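PDB 6CDB: ArsR family transcriptional regulator from Staphylococcus aureus, which probably represses transcription by binding operator DNA as a winged helix-turn-helix dimer, with zinc binding regulating its hold on the DNA. Local coordinates for residues K61-K64 / L68-A71. The protein carries 1 engineered substitution. Residues are numbered along the deposited sequence; the frame is centred on the assembly and turned at random.
Sequences KLLK and LVKA
In the winged helix-turn-helix domain of this ArsR-family repressor, Leu63 and Lys64 at the C-terminal end of helix 53-65 meet Leu68 and, at the start of strand 69-74, Val69 and Ala71. One backbone hydrogen bond closes the turn: Leu68 N donates to Leu63 O over 2.9 Å, with an N-H...O angle of 158°. Apolar side chains pack beside this bond. The side chains of Leu63 and Leu68 cross at about a right angle, and Leu63 CD2 touches Leu68 CD1 at 4.0 Å. Val69 reaches across mainly with CG2. With chi1 at -61°, Val69 CG2 sits between its own backbone N and carbonyl carbon. There Val69 CG2 lies 3.8 Å from Leu63 CB. Val69 CG2 is also 3.6 Å from Lys64 N. Lys64 is exposed, and its side chain runs alongside the strand. Lys64 CG lies 3.7 Å from Val69 O. The chain then bends at chi3 (-75°), and Lys64 CE comes within 4.2 Å of Ala71 CB. Met32 of helix 26-37 touches both Leu63 and Val69, while Ile19 and Leu23 of helix 10-23 pack on Leu68. Tyr80 of the adjacent antiparallel strand 77-82, in the same chain, touches Lys64, Val69 and Ala71. This short turn from the probable DNA-recognition helix into the first strand of the beta wing is typical of winged helix-turn-helix repressors.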
# COMPACT_ATOMS: atom_id res chain seq x y z
N LYS A 61 11.31 -9.89 -9.78
CA LYS A 61 10.75 -9.76 -11.13
C LYS A 61 9.34 -9.22 -11.05
O LYS A 61 8.97 -8.30 -11.80
CB LYS A 61 10.74 -11.08 -11.88
CG LYS A 61 12.05 -11.82 -11.89
CD LYS A 61 13.07 -11.20 -12.82
CE LYS A 61 14.45 -11.79 -12.55
NZ LYS A 61 14.42 -13.29 -12.74
N LEU A 62 8.53 -9.75 -10.12
CA LEU A 62 7.17 -9.24 -10.00
C LEU A 62 7.16 -7.77 -9.58
O LEU A 62 6.46 -6.95 -10.18
CB LEU A 62 6.36 -10.09 -9.01
CG LEU A 62 5.01 -9.46 -8.63
CD1 LEU A 62 4.13 -9.11 -9.86
CD2 LEU A 62 4.25 -10.37 -7.69
N LEU A 63 7.93 -7.42 -8.55
CA LEU A 63 7.95 -6.04 -8.06
C LEU A 63 8.47 -5.09 -9.13
O LEU A 63 8.00 -3.94 -9.23
CB LEU A 63 8.81 -5.95 -6.79
CG LEU A 63 8.28 -6.71 -5.57
CD1 LEU A 63 9.30 -6.74 -4.44
CD2 LEU A 63 6.94 -6.12 -5.09
N LYS A 64 9.41 -5.54 -9.95
CA LYS A 64 9.93 -4.68 -11.02
C LYS A 64 8.88 -4.46 -12.10
O LYS A 64 8.73 -3.33 -12.60
CB LYS A 64 11.21 -5.29 -11.61
CG LYS A 64 11.93 -4.35 -12.58
CD LYS A 64 12.91 -5.09 -13.49
CE LYS A 64 14.17 -5.48 -12.76
NZ LYS A 64 15.15 -6.20 -13.64
N LEU A 68 7.85 -1.08 -8.81
CA LEU A 68 8.06 -0.89 -7.38
C LEU A 68 9.52 -0.99 -6.97
O LEU A 68 9.92 -0.40 -5.96
CB LEU A 68 7.22 -1.91 -6.59
CG LEU A 68 5.71 -1.71 -6.83
CD1 LEU A 68 4.91 -2.77 -6.11
CD2 LEU A 68 5.27 -0.31 -6.40
N VAL A 69 10.34 -1.73 -7.73
CA VAL A 69 11.79 -1.73 -7.57
C VAL A 69 12.40 -1.52 -8.95
O VAL A 69 11.75 -1.73 -9.97
CB VAL A 69 12.34 -3.03 -6.94
CG1 VAL A 69 11.75 -3.24 -5.55
CG2 VAL A 69 12.04 -4.23 -7.85
N LYS A 70 13.65 -1.08 -8.96
CA LYS A 70 14.43 -1.02 -10.19
C LYS A 70 15.79 -1.64 -9.90
O LYS A 70 16.15 -1.88 -8.74
CB LYS A 70 14.58 0.42 -10.68
CG LYS A 70 15.37 1.30 -9.71
CD LYS A 70 15.47 2.73 -10.22
CE LYS A 70 16.30 3.58 -9.27
NZ LYS A 70 15.81 3.43 -7.87
N ALA A 71 16.56 -1.89 -10.96
CA ALA A 71 17.85 -2.54 -10.81
C ALA A 71 18.89 -1.91 -11.73
O ALA A 71 18.58 -1.49 -12.84
CB ALA A 71 17.76 -4.05 -11.08